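Local coordinates for lipoate-protein ligase 1 (Plasmodium falciparum, PDB 5T8U) that belongs to the lipoate-protein ligase family, with a catalytic domain of the lipoyl protein ligase A/B type, and binds lipoic acid, at residues 101-115 with 161-174. Residues are numbered along the deposited sequence; the frame is centred on the assembly and turned at random.
Sequences HDLGNVCFTFLNNNI and DVFLHHGTILINLE. With LPA (lipoic acid), chain C.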
ATOM      1  N   HIS A 101     -11.813   0.337   5.863  1.00 68.94           N
ATOM      2  CA  HIS A 101     -11.320   1.423   6.696  1.00 68.74           C
ATOM      3  C   HIS A 101     -12.485   2.124   7.372  1.00 72.54           C
ATOM      4  O   HIS A 101     -13.588   2.200   6.826  1.00 76.07           O
ATOM      5  CB  HIS A 101     -10.530   2.456   5.882  1.00 65.30           C
ATOM      6  CG  HIS A 101      -9.114   2.063   5.602  1.00 61.39           C
ATOM      7  ND1 HIS A 101      -8.579   0.854   5.990  1.00 62.36           N
ATOM      8  CD2 HIS A 101      -8.118   2.728   4.969  1.00 60.46           C
ATOM      9  CE1 HIS A 101      -7.316   0.790   5.608  1.00 62.12           C
ATOM     10  NE2 HIS A 101      -7.012   1.915   4.986  1.00 60.70           N
ATOM     11  N   ASP A 102     -12.227   2.631   8.573  1.00 70.80           N
ATOM     12  CA  ASP A 102     -13.118   3.574   9.233  1.00 72.13           C
ATOM     13  C   ASP A 102     -12.298   4.327  10.273  1.00 72.02           C
ATOM     14  O   ASP A 102     -11.091   4.113  10.411  1.00 72.22           O
ATOM     15  CB  ASP A 102     -14.333   2.870   9.850  1.00 74.05           C
ATOM     16  CG  ASP A 102     -13.965   1.958  11.007  1.00 75.54           C
ATOM     17  OD1 ASP A 102     -12.790   1.953  11.430  1.00 75.13           O
ATOM     18  OD2 ASP A 102     -14.858   1.236  11.495  1.00 78.38           O
ATOM     19  N   LEU A 103     -12.964   5.210  11.014  1.00 71.85           N
ATOM     20  CA  LEU A 103     -12.262   6.024  11.997  1.00 69.84           C
ATOM     21  C   LEU A 103     -11.696   5.206  13.151  1.00 68.01           C
ATOM     22  O   LEU A 103     -10.943   5.755  13.963  1.00 66.88           O
ATOM     23  CB  LEU A 103     -13.197   7.109  12.531  1.00 70.05           C
ATOM     24  CG  LEU A 103     -13.674   8.116  11.480  1.00 69.21           C
ATOM     25  CD1 LEU A 103     -14.718   9.053  12.065  1.00 70.24           C
ATOM     26  CD2 LEU A 103     -12.507   8.912  10.912  1.00 67.45           C
ATOM     27  N   GLY A 104     -12.024   3.920  13.241  0.98 68.70           N
ATOM     28  CA  GLY A 104     -11.467   3.067  14.268  0.98 70.74           C
ATOM     29  C   GLY A 104     -10.092   2.519  13.969  0.98 71.29           C
ATOM     30  O   GLY A 104      -9.580   1.712  14.749  0.98 72.82           O
ATOM     31  N   ASN A 105      -9.474   2.928  12.862  0.93 68.37           N
ATOM     32  CA  ASN A 105      -8.156   2.437  12.488  0.93 66.18           C
ATOM     33  C   ASN A 105      -7.308   3.592  11.981  0.93 64.14           C
ATOM     34  O   ASN A 105      -7.821   4.571  11.431  0.93 62.40           O
ATOM     35  CB  ASN A 105      -8.238   1.333  11.418  0.93 66.64           C
ATOM     36  CG  ASN A 105      -8.605   1.869  10.046  0.93 67.58           C
ATOM     37  OD1 ASN A 105      -9.779   1.922   9.681  0.93 69.23           O
ATOM     38  ND2 ASN A 105      -7.596   2.256   9.272  0.93 66.14           N
ATOM     39  N   VAL A 106      -6.000   3.461  12.175  1.00 65.78           N
ATOM     40  CA  VAL A 106      -5.033   4.452  11.736  1.00 64.75           C
ATOM     41  C   VAL A 106      -4.336   3.928  10.488  1.00 65.08           C
ATOM     42  O   VAL A 106      -4.284   2.723  10.227  1.00 66.50           O
ATOM     43  CB  VAL A 106      -4.011   4.775  12.853  1.00 64.65           C
ATOM     44  CG1 VAL A 106      -3.099   5.931  12.453  1.00 63.67           C
ATOM     45  CG2 VAL A 106      -4.732   5.091  14.158  1.00 68.25           C
ATOM     46  N   CYS A 107      -3.800   4.853   9.694  1.00 64.47           N
ATOM     47  CA  CYS A 107      -3.030   4.527   8.501  1.00 63.73           C
ATOM     48  C   CYS A 107      -1.693   5.249   8.569  1.00 64.33           C
ATOM     49  O   CYS A 107      -1.649   6.470   8.758  1.00 62.66           O
ATOM     50  CB  CYS A 107      -3.773   4.925   7.218  1.00 62.75           C
ATOM     51  SG  CYS A 107      -5.323   4.039   6.930  1.00 61.37           S
ATOM     52  N   PHE A 108      -0.611   4.489   8.405  1.00 70.82           N
ATOM     53  CA  PHE A 108       0.743   5.018   8.446  1.00 72.24           C
ATOM     54  C   PHE A 108       1.400   4.853   7.083  1.00 71.24           C
ATOM     55  O   PHE A 108       1.129   3.891   6.357  1.00 74.17           O
ATOM     56  CB  PHE A 108       1.585   4.310   9.518  1.00 71.14           C
ATOM     57  CG  PHE A 108       1.802   2.846   9.253  1.00 69.47           C
ATOM     58  CD1 PHE A 108       2.896   2.415   8.522  1.00 69.46           C
ATOM     59  CD2 PHE A 108       0.915   1.899   9.739  1.00 70.07           C
ATOM     60  CE1 PHE A 108       3.102   1.067   8.277  1.00 69.58           C
ATOM     61  CE2 PHE A 108       1.116   0.551   9.498  1.00 70.42           C
ATOM     62  CZ  PHE A 108       2.211   0.135   8.766  1.00 69.63           C
ATOM     63  N   THR A 109       2.271   5.801   6.743  1.00 62.13           N
ATOM     64  CA  THR A 109       2.987   5.786   5.470  1.00 57.92           C
ATOM     65  C   THR A 109       4.432   6.187   5.732  1.00 58.51           C
ATOM     66  O   THR A 109       4.709   7.349   6.045  1.00 60.35           O
ATOM     67  CB  THR A 109       2.338   6.728   4.456  1.00 55.27           C
ATOM     68  OG1 THR A 109       0.973   6.343   4.245  1.00 54.34           O
ATOM     69  CG2 THR A 109       3.086   6.696   3.124  1.00 54.80           C
ATOM     70  N   PHE A 110       5.344   5.227   5.608  1.00 52.87           N
ATOM     71  CA  PHE A 110       6.771   5.496   5.700  1.00 51.51           C
ATOM     72  C   PHE A 110       7.334   5.714   4.301  1.00 55.09           C
ATOM     73  O   PHE A 110       7.110   4.896   3.402  1.00 53.83           O
ATOM     74  CB  PHE A 110       7.504   4.337   6.377  1.00 52.12           C
ATOM     75  CG  PHE A 110       7.155   4.153   7.824  1.00 53.69           C
ATOM     76  CD1 PHE A 110       7.784   4.906   8.803  1.00 54.89           C
ATOM     77  CD2 PHE A 110       6.211   3.218   8.209  1.00 53.31           C
ATOM     78  CE1 PHE A 110       7.470   4.734  10.137  1.00 54.16           C
ATOM     79  CE2 PHE A 110       5.894   3.042   9.543  1.00 55.20           C
ATOM     80  CZ  PHE A 110       6.525   3.802  10.507  1.00 54.15           C
ATOM     81  N   LEU A 111       8.058   6.816   4.118  1.00 60.51           N
ATOM     82  CA  LEU A 111       8.788   7.073   2.883  1.00 64.77           C
ATOM     83  C   LEU A 111      10.270   7.143   3.208  1.00 66.24           C
ATOM     84  O   LEU A 111      10.664   7.791   4.184  1.00 66.42           O
ATOM     85  CB  LEU A 111       8.332   8.371   2.209  1.00 65.90           C
ATOM     86  CG  LEU A 111       6.829   8.542   1.997  1.00 66.38           C
ATOM     87  CD1 LEU A 111       6.551   9.855   1.289  1.00 66.99           C
ATOM     88  CD2 LEU A 111       6.256   7.380   1.204  1.00 66.82           C
ATOM     89  N   ASN A 112      11.090   6.474   2.397  1.00 67.19           N
ATOM     90  CA  ASN A 112      12.522   6.423   2.651  1.00 66.86           C
ATOM     91  C   ASN A 112      13.288   6.493   1.338  1.00 71.90           C
ATOM     92  O   ASN A 112      12.734   6.295   0.256  1.00 67.20           O
ATOM     93  CB  ASN A 112      12.910   5.152   3.415  1.00 66.11           C
ATOM     94  CG  ASN A 112      12.311   5.103   4.806  1.00 66.06           C
ATOM     95  OD1 ASN A 112      11.157   4.709   4.982  1.00 65.48           O
ATOM     96  ND2 ASN A 112      13.093   5.499   5.802  1.00 65.92           N
ATOM     97  N   ASN A 113      14.584   6.793   1.455  1.00 90.11           N
ATOM     98  CA  ASN A 113      15.462   6.779   0.290  1.00 97.89           C
ATOM     99  C   ASN A 113      15.712   5.355  -0.190  1.00 95.07           C
ATOM    100  O   ASN A 113      15.755   5.097  -1.398  1.00 99.72           O
ATOM    101  CB  ASN A 113      16.782   7.472   0.629  1.00101.84           C
ATOM    102  CG  ASN A 113      17.794   7.387  -0.496  1.00107.01           C
ATOM    103  OD1 ASN A 113      17.433   7.212  -1.661  1.00109.48           O
ATOM    104  ND2 ASN A 113      19.071   7.511  -0.152  1.00108.55           N
ATOM    105  N   ASN A 114      15.879   4.421   0.741  0.86 80.36           N
ATOM    106  CA  ASN A 114      16.067   3.011   0.440  0.86 78.26           C
ATOM    107  C   ASN A 114      14.970   2.201   1.120  0.86 73.06           C
ATOM    108  O   ASN A 114      14.189   2.719   1.921  0.86 71.85           O
ATOM    109  CB  ASN A 114      17.450   2.531   0.899  0.86 84.20           C
ATOM    110  CG  ASN A 114      18.581   3.289   0.230  0.86 88.87           C
ATOM    111  OD1 ASN A 114      18.431   3.796  -0.882  0.86 90.41           O
ATOM    112  ND2 ASN A 114      19.721   3.369   0.906  0.86 90.56           N
ATOM    113  N   ILE A 115      14.914   0.909   0.788  1.00 68.43           N
ATOM    114  CA  ILE A 115      13.934   0.033   1.416  1.00 64.50           C
ATOM    115  C   ILE A 115      14.180   0.008   2.917  1.00 61.93           C
ATOM    116  O   ILE A 115      15.314  -0.171   3.378  1.00 58.32           O
ATOM    117  CB  ILE A 115      13.992  -1.375   0.803  1.00 66.78           C
ATOM    118  CG1 ILE A 115      13.622  -1.310  -0.684  1.00 69.20           C
ATOM    119  CG2 ILE A 115      13.044  -2.317   1.544  1.00 65.90           C
ATOM    120  CD1 ILE A 115      13.675  -2.644  -1.410  1.00 72.39           C
ATOM    121  N   ASP A 161      13.898   6.823  -6.651  1.00101.24           N
ATOM    122  CA  ASP A 161      14.576   7.377  -5.486  1.00106.09           C
ATOM    123  C   ASP A 161      13.794   7.220  -4.190  1.00 97.85           C
ATOM    124  O   ASP A 161      14.283   7.647  -3.138  1.00103.09           O
ATOM    125  CB  ASP A 161      14.869   8.864  -5.712  1.00109.09           C
ATOM    126  CG  ASP A 161      15.867   9.099  -6.827  1.00113.34           C
ATOM    127  OD1 ASP A 161      16.787   8.268  -6.987  1.00114.88           O
ATOM    128  OD2 ASP A 161      15.734  10.115  -7.542  1.00114.92           O
ATOM    129  N   VAL A 162      12.604   6.624  -4.225  0.88 74.19           N
ATOM    130  CA  VAL A 162      11.712   6.601  -3.073  0.88 67.13           C
ATOM    131  C   VAL A 162      11.209   5.185  -2.844  0.88 64.25           C
ATOM    132  O   VAL A 162      10.956   4.442  -3.798  0.88 65.42           O
ATOM    133  CB  VAL A 162      10.523   7.564  -3.263  0.88 69.06           C
ATOM    134  CG1 VAL A 162       9.715   7.663  -1.983  0.88 68.44           C
ATOM    135  CG2 VAL A 162      11.014   8.935  -3.693  0.88 70.80           C
ATOM    136  N   PHE A 163      11.058   4.819  -1.574  0.93 63.21           N
ATOM    137  CA  PHE A 163      10.403   3.584  -1.172  0.93 61.85           C
ATOM    138  C   PHE A 163       9.251   3.932  -0.242  0.93 60.72           C
ATOM    139  O   PHE A 163       9.438   4.667   0.737  0.93 56.77           O
ATOM    140  CB  PHE A 163      11.374   2.629  -0.476  0.93 63.33           C
ATOM    141  CG  PHE A 163      10.705   1.429   0.132  0.93 63.92           C
ATOM    142  CD1 PHE A 163      10.262   0.386  -0.665  0.93 65.61           C
ATOM    143  CD2 PHE A 163      10.516   1.346   1.502  0.93 63.09           C
ATOM    144  CE1 PHE A 163       9.644  -0.718  -0.107  0.93 65.99           C
ATOM    145  CE2 PHE A 163       9.900   0.245   2.064  0.93 63.24           C
ATOM    146  CZ  PHE A 163       9.464  -0.787   1.260  0.93 64.91           C
ATOM    147  N   LEU A 164       8.067   3.404  -0.553  1.00 65.60           N
ATOM    148  CA  LEU A 164       6.843   3.710   0.176  1.00 64.56           C
ATOM    149  C   LEU A 164       6.311   2.435   0.814  1.00 63.03           C
ATOM    150  O   LEU A 164       5.947   1.489   0.108  1.00 65.35           O
ATOM    151  CB  LEU A 164       5.796   4.328  -0.754  1.00 63.05           C
ATOM    152  CG  LEU A 164       4.464   4.752  -0.123  1.00 61.52           C
ATOM    153  CD1 LEU A 164       3.881   5.943  -0.864  1.00 62.09           C
ATOM    154  CD2 LEU A 164       3.457   3.616  -0.126  1.00 60.21           C
ATOM    155  N   HIS A 165       6.265   2.418   2.143  1.00 59.12           N
ATOM    156  CA  HIS A 165       5.700   1.319   2.925  1.00 58.14           C
ATOM    157  C   HIS A 165       4.530   1.897   3.716  1.00 61.43           C
ATOM    158  O   HIS A 165       4.733   2.526   4.759  1.00 60.58           O
ATOM    159  CB  HIS A 165       6.759   0.705   3.842  1.00 56.93           C
ATOM    160  CG  HIS A 165       6.210  -0.205   4.900  1.00 55.31           C
ATOM    161  ND1 HIS A 165       6.983  -0.694   5.930  1.00 55.59           N
ATOM    162  CD2 HIS A 165       4.971  -0.721   5.086  1.00 55.28           C
ATOM    163  CE1 HIS A 165       6.244  -1.465   6.707  1.00 55.56           C
ATOM    164  NE2 HIS A 165       5.019  -1.498   6.217  1.00 55.22           N
ATOM    165  N   HIS A 166       3.307   1.678   3.236  1.00 69.14           N
ATOM    166  CA  HIS A 166       2.119   2.209   3.891  1.00 71.28           C
ATOM    167  C   HIS A 166       1.222   1.060   4.326  1.00 71.43           C
ATOM    168  O   HIS A 166       0.946   0.145   3.541  1.00 75.38           O
ATOM    169  CB  HIS A 166       1.362   3.184   2.978  1.00 72.39           C
ATOM    170  CG  HIS A 166       0.472   2.525   1.970  1.00 74.80           C
ATOM    171  ND1 HIS A 166      -0.879   2.353   2.173  1.00 76.45           N
ATOM    172  CD2 HIS A 166       0.736   2.018   0.743  1.00 76.02           C
ATOM    173  CE1 HIS A 166      -1.409   1.757   1.119  1.00 76.35           C
ATOM    174  NE2 HIS A 166      -0.451   1.544   0.236  1.00 75.63           N
ATOM    175  N   GLY A 167       0.783   1.109   5.584  1.00 65.47           N
ATOM    176  CA  GLY A 167      -0.012   0.050   6.168  1.00 64.35           C
ATOM    177  C   GLY A 167      -1.058   0.606   7.113  1.00 69.53           C
ATOM    178  O   GLY A 167      -1.129   1.814   7.356  1.00 66.35           O
ATOM    179  N   THR A 168      -1.863  -0.305   7.652  1.00 82.02           N
ATOM    180  CA  THR A 168      -2.966   0.032   8.537  1.00 86.06           C
ATOM    181  C   THR A 168      -2.726  -0.570   9.913  1.00 85.99           C
ATOM    182  O   THR A 168      -2.230  -1.697  10.033  1.00 89.67           O
ATOM    183  CB  THR A 168      -4.301  -0.478   7.980  1.00 87.42           C
ATOM    184  OG1 THR A 168      -5.367  -0.107   8.862  1.00 89.44           O
ATOM    185  CG2 THR A 168      -4.283  -1.994   7.826  1.00 87.86           C
ATOM    186  N   ILE A 169      -3.078   0.199  10.943  1.00 78.69           N
ATOM    187  CA  ILE A 169      -3.075  -0.247  12.331  1.00 77.15           C
ATOM    188  C   ILE A 169      -4.517  -0.243  12.819  1.00 74.64           C
ATOM    189  O   ILE A 169      -5.283   0.676  12.506  1.00 76.31           O
ATOM    190  CB  ILE A 169      -2.193   0.660  13.216  1.00 77.00           C
ATOM    191  CG1 ILE A 169      -0.735   0.603  12.752  1.00 75.89           C
ATOM    192  CG2 ILE A 169      -2.308   0.258  14.687  1.00 77.25           C
ATOM    193  CD1 ILE A 169       0.170   1.617  13.429  1.00 75.86           C
ATOM    194  N   LEU A 170      -4.885  -1.264  13.586  1.00 67.46           N
ATOM    195  CA  LEU A 170      -6.260  -1.446  14.033  1.00 65.78           C
ATOM    196  C   LEU A 170      -6.390  -1.031  15.493  1.00 68.19           C
ATOM    197  O   LEU A 170      -5.781  -1.643  16.377  1.00 69.17           O
ATOM    198  CB  LEU A 170      -6.700  -2.895  13.836  1.00 63.70           C
ATOM    199  CG  LEU A 170      -7.411  -3.176  12.509  1.00 59.76           C
ATOM    200  CD1 LEU A 170      -6.650  -2.606  11.316  1.00 56.72           C
ATOM    201  CD2 LEU A 170      -7.608  -4.667  12.350  1.00 59.23           C
ATOM    202  N   ILE A 171      -7.190   0.008  15.737  1.00 65.04           N
ATOM    203  CA  ILE A 171      -7.447   0.512  17.081  1.00 65.09           C
ATOM    204  C   ILE A 171      -8.835   0.064  17.517  1.00 70.47           C
ATOM    205  O   ILE A 171      -8.978  -0.801  18.389  1.00 71.35           O
ATOM    206  CB  ILE A 171      -7.330   2.049  17.135  1.00 66.58           C
ATOM    207  CG1 ILE A 171      -5.981   2.520  16.577  1.00 66.22           C
ATOM    208  CG2 ILE A 171      -7.545   2.558  18.563  1.00 69.61           C
ATOM    209  CD1 ILE A 171      -4.776   2.119  17.400  1.00 66.09           C
ATOM    210  N   ASN A 172      -9.868   0.649  16.905  0.86 77.84           N
ATOM    211  CA  ASN A 172     -11.258   0.392  17.263  0.86 83.96           C
ATOM    212  C   ASN A 172     -12.088   0.054  16.030  0.86 90.24           C
ATOM    213  O   ASN A 172     -13.287   0.340  15.982  0.86 87.84           O
ATOM    214  CB  ASN A 172     -11.856   1.595  17.993  0.86 86.52           C
ATOM    215  CG  ASN A 172     -13.212   1.296  18.607  0.86 90.35           C
ATOM    216  OD1 ASN A 172     -13.489   0.166  19.009  0.86 92.04           O
ATOM    217  ND2 ASN A 172     -14.067   2.311  18.672  0.86 90.93           N
ATOM    218  N   LEU A 173     -11.462  -0.546  15.019  1.00108.09           N
ATOM    219  CA  LEU A 173     -12.176  -0.893  13.798  1.00114.67           C
ATOM    220  C   LEU A 173     -13.381  -1.774  14.111  1.00114.10           C
ATOM    221  O   LEU A 173     -13.332  -2.641  14.987  1.00121.34           O
ATOM    222  CB  LEU A 173     -11.239  -1.608  12.821  1.00113.60           C
ATOM    223  CG  LEU A 173     -11.874  -2.127  11.528  1.00113.82           C
ATOM    224  CD1 LEU A 173     -12.393  -0.968  10.707  1.00113.47           C
ATOM    225  CD2 LEU A 173     -10.886  -2.957  10.729  1.00112.52           C
ATOM    226  N   GLU A 174     -14.475  -1.536  13.393  1.00 92.14           N
ATOM    227  CA  GLU A 174     -15.664  -2.376  13.498  1.00 89.99           C
ATOM    228  C   GLU A 174     -15.360  -3.707  12.823  1.00 96.19           C
ATOM    229  O   GLU A 174     -15.352  -3.810  11.595  1.00 89.43           O
ATOM    230  CB  GLU A 174     -16.861  -1.680  12.858  1.00 91.64           C
ATOM    231  CG  GLU A 174     -18.203  -2.321  13.171  1.00 96.04           C
ATOM    232  CD  GLU A 174     -19.367  -1.536  12.596  1.00 98.42           C
ATOM    233  OE1 GLU A 174     -20.528  -1.867  12.918  1.00101.07           O
ATOM    234  OE2 GLU A 174     -19.121  -0.587  11.823  1.00 96.85           O
TER
HETATM  235  C1  LPA C 401      -2.853  -6.581   3.170  0.79 75.42           C
HETATM  236  O1  LPA C 401      -3.300  -7.090   4.231  0.79 75.28           O
HETATM  237  C2  LPA C 401      -2.230  -5.188   3.198  0.79 76.30           C
HETATM  238  O2  LPA C 401      -2.916  -7.222   2.088  0.79 74.97           O
HETATM  239  C3  LPA C 401      -3.322  -4.158   3.475  0.79 76.78           C
HETATM  240  C4  LPA C 401      -2.811  -2.755   3.154  0.79 77.13           C
HETATM  241  C5  LPA C 401      -3.997  -1.791   3.143  0.79 78.68           C
HETATM  242  C6  LPA C 401      -3.597  -0.510   2.733  0.79 79.85           C
HETATM  243  S6  LPA C 401      -4.820   0.270   2.213  0.79 81.08           S
HETATM  244  C7  LPA C 401      -2.890   0.517   4.267  0.79 79.36           C
HETATM  245  C8  LPA C 401      -3.373   2.031   4.128  0.79 79.70           C
HETATM  246  S8  LPA C 401      -4.460   2.108   2.655  0.79 80.81           S
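Antiparallel neighbours in the central mixed sheet of the lipoyl ligase A/B domain, strands 105-112 and 162-170 contribute C107, H166, G167 and T168 to the lipoic acid pocket. V106 with I169, F108 with G167, F110 with H165 and N112 with F163 are hydrogen-bonded pairs; F108 N lies 2.9 Å from G167 O. On the face shared by V106, F108 and H165, the aromatic ring of F108 lies across G167, where a CB would run into F108 CZ: G167 CA sits 3.8 Å from the ring centroid, over its face. With chi1 64°, CG stands between the backbone N and the carbonyl carbon, which folds the ring over the neighbouring strand. The ring's edge is turned to the face of H165 in an offset edge-to-face pair, planes at 74°, while I169 CG1 packs 3.7 Å from F108 CD2. Histidine suits position 165, offering F108 a flat face and two nitrogens, both satisfied, NE2 by S154 and ND1 by N120. On the other face T109 OG1, hydrogen-bonded to W59 NE1 and E29 OE2, rests 3.4 Å from H166 CB, and T94 holds H166 NE2. That leaves the other ring nitrogen, H166 ND1, edge-on to lipoic acid, 3.2 Å from its C8.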